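Transcription initiation factor IIB,Transcription initiation factor IIB (Methanocaldococcus jannaschii, PDB 5O9J) is a mini-intein of the HINT fold, a domain that probably excises itself from the transcription factor IIB precursor by protein splicing. Local coordinates at residues Leu120-Arg125 with Ile144-Lys149. Numbering follows the deposited sequence.
Sequences LVLAKR and IFLKIK. Unlike the reference sequence in segment 120-125: Arg125 (reference Glu).
Leu120 and Leu146 form an antiparallel hydrogen-bonded pair: Leu120 N bonds to Leu146 O at 2.9 Å, and Leu146 N returns the bond to Leu120 O. Leu122 and Ile144 make a second such pair, Ile144 N meeting Leu122 O at 2.8 Å with an N-H...O angle of 168°. Between them stands the non-hydrogen-bonded pair Val121 and Phe145, where Phe145 CA offers its hydrogen to Leu120 O at 3.4 Å. The enclosed part of the contact is at Leu120, buried like its partner Ile148. Its CG, turned anti to the carbonyl carbon (chi1 -65°), lies 3.8 Å from Ile148 CG1, and CD1 also touches that isoleucine. Cutting Leu120 back to an alanine would remove CG and both methyls, and is likely to leave Ile148 CG1 and CD1 without their partner. The other face is more open to solvent, although the contact itself is close: Val121 and exposed Phe145 lie alongside, pointing the same way, with Val121 CG2 3.6 Å from Phe145 CE2 and CG1 over one ring face. Lys124 crosses Ile144 at about a right angle through its aliphatic CG, then leads its ammonium away. Strand 119-123 is the outermost of four antiparallel strands, beside 143-154, and Val121 also bonds through its backbone to Phe99 of strand 96-102; Ile82 and Val84 of strand 79-84 join Val98 and Thr100 around Leu120.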
loop_
_atom_site.group_PDB
_atom_site.type_symbol
_atom_site.label_atom_id
_atom_site.label_comp_id
_atom_site.label_asym_id
_atom_site.label_seq_id
_atom_site.Cartn_x
_atom_site.Cartn_y
_atom_site.Cartn_z
ATOM N N LEU A 120 15.133 7.315 -5.334
ATOM C CA LEU A 120 13.701 7.366 -5.095
ATOM C C LEU A 120 13.316 8.665 -4.415
ATOM O O LEU A 120 14.091 9.239 -3.652
ATOM C CB LEU A 120 13.248 6.184 -4.240
ATOM C CG LEU A 120 13.395 4.808 -4.885
ATOM C CD1 LEU A 120 12.687 3.740 -4.049
ATOM C CD2 LEU A 120 12.854 4.836 -6.303
ATOM N N VAL A 121 12.112 9.133 -4.709
ATOM C CA VAL A 121 11.579 10.297 -4.030
ATOM C C VAL A 121 10.550 9.832 -3.014
ATOM O O VAL A 121 9.497 9.327 -3.377
ATOM C CB VAL A 121 10.944 11.291 -5.012
ATOM C CG1 VAL A 121 10.535 12.574 -4.278
ATOM C CG2 VAL A 121 11.915 11.605 -6.142
ATOM N N LEU A 122 10.866 9.983 -1.735
ATOM C CA LEU A 122 9.941 9.575 -0.693
ATOM C C LEU A 122 9.295 10.792 -0.079
ATOM O O LEU A 122 9.905 11.854 -0.005
ATOM C CB LEU A 122 10.650 8.754 0.385
ATOM C CG LEU A 122 10.901 7.276 0.064
ATOM C CD1 LEU A 122 12.026 7.111 -0.934
ATOM C CD2 LEU A 122 11.191 6.491 1.335
ATOM N N ALA A 123 8.059 10.643 0.366
ATOM C CA ALA A 123 7.437 11.704 1.138
ATOM C C ALA A 123 8.139 11.772 2.487
ATOM O O ALA A 123 8.664 10.774 2.978
ATOM C CB ALA A 123 5.953 11.460 1.307
ATOM N N LYS A 124 8.172 12.955 3.077
ATOM C CA LYS A 124 8.732 13.094 4.407
ATOM C C LYS A 124 7.638 12.815 5.438
ATOM O O LYS A 124 7.062 13.720 6.019
ATOM C CB LYS A 124 9.333 14.484 4.587
ATOM C CG LYS A 124 10.535 14.507 5.500
ATOM C CD LYS A 124 11.115 15.900 5.610
ATOM C CE LYS A 124 11.974 16.012 6.852
ATOM N NZ LYS A 124 11.186 15.672 8.071
ATOM N N ARG A 125 7.325 11.541 5.629
ATOM C CA ARG A 125 6.315 11.170 6.601
ATOM C C ARG A 125 6.606 9.790 7.154
ATOM O O ARG A 125 7.471 9.069 6.655
ATOM C CB ARG A 125 4.918 11.230 5.980
ATOM C CG ARG A 125 4.579 10.051 5.066
ATOM C CD ARG A 125 3.130 10.126 4.592
ATOM N NE ARG A 125 2.949 11.116 3.532
ATOM C CZ ARG A 125 2.530 12.365 3.723
ATOM N NH1 ARG A 125 2.234 12.800 4.942
ATOM N NH2 ARG A 125 2.400 13.185 2.690
ATOM N N ILE A 144 11.969 13.695 0.201
ATOM C CA ILE A 144 13.373 13.415 0.419
ATOM C C ILE A 144 13.857 12.443 -0.647
ATOM O O ILE A 144 13.067 11.678 -1.198
ATOM C CB ILE A 144 13.619 12.850 1.829
ATOM C CG1 ILE A 144 12.835 11.557 2.028
ATOM C CG2 ILE A 144 13.193 13.867 2.885
ATOM C CD1 ILE A 144 12.923 11.012 3.430
ATOM N N PHE A 145 15.154 12.482 -0.933
ATOM C CA PHE A 145 15.731 11.710 -2.034
ATOM C C PHE A 145 16.717 10.674 -1.520
ATOM O O PHE A 145 17.751 11.017 -0.944
ATOM C CB PHE A 145 16.409 12.652 -3.032
ATOM C CG PHE A 145 15.469 13.654 -3.634
ATOM C CD1 PHE A 145 15.098 14.783 -2.930
ATOM C CD2 PHE A 145 14.926 13.448 -4.892
ATOM C CE1 PHE A 145 14.213 15.701 -3.476
ATOM C CE2 PHE A 145 14.044 14.369 -5.445
ATOM C CZ PHE A 145 13.687 15.495 -4.733
ATOM N N LEU A 146 16.400 9.404 -1.734
ATOM C CA LEU A 146 17.174 8.335 -1.132
ATOM C C LEU A 146 17.548 7.267 -2.154
ATOM O O LEU A 146 16.690 6.783 -2.905
ATOM C CB LEU A 146 16.387 7.710 0.023
ATOM C CG LEU A 146 15.926 8.641 1.151
ATOM C CD1 LEU A 146 14.947 7.931 2.072
ATOM C CD2 LEU A 146 17.107 9.206 1.953
ATOM N N LYS A 147 18.831 6.906 -2.173
ATOM C CA LYS A 147 19.325 5.868 -3.069
ATOM C C LYS A 147 18.864 4.479 -2.639
ATOM O O LYS A 147 18.826 4.164 -1.449
ATOM C CB LYS A 147 20.863 5.885 -3.143
ATOM C CG LYS A 147 21.462 6.979 -4.025
ATOM C CD LYS A 147 22.981 6.800 -4.175
ATOM C CE LYS A 147 23.618 7.914 -5.011
ATOM N NZ LYS A 147 24.505 8.832 -4.226
ATOM N N ILE A 148 18.521 3.650 -3.614
ATOM C CA ILE A 148 18.252 2.247 -3.353
ATOM C C ILE A 148 19.558 1.527 -2.993
ATOM O O ILE A 148 20.560 1.661 -3.695
ATOM C CB ILE A 148 17.592 1.571 -4.574
ATOM C CG1 ILE A 148 16.205 2.177 -4.832
ATOM C CG2 ILE A 148 17.517 0.067 -4.378
ATOM C CD1 ILE A 148 15.505 1.636 -6.063
ATOM N N LYS A 149 19.549 0.786 -1.889
ATOM C CA LYS A 149 20.707 -0.013 -1.497
ATOM C C LYS A 149 20.575 -1.451 -1.977
ATOM O O LYS A 149 21.469 -1.983 -2.645
ATOM C CB LYS A 149 20.893 -0.002 0.018
ATOM C CG LYS A 149 21.329 1.329 0.594
ATOM C CD LYS A 149 21.962 1.131 1.964
ATOM C CE LYS A 149 21.038 0.380 2.916
ATOM N NZ LYS A 149 21.699 0.085 4.224
#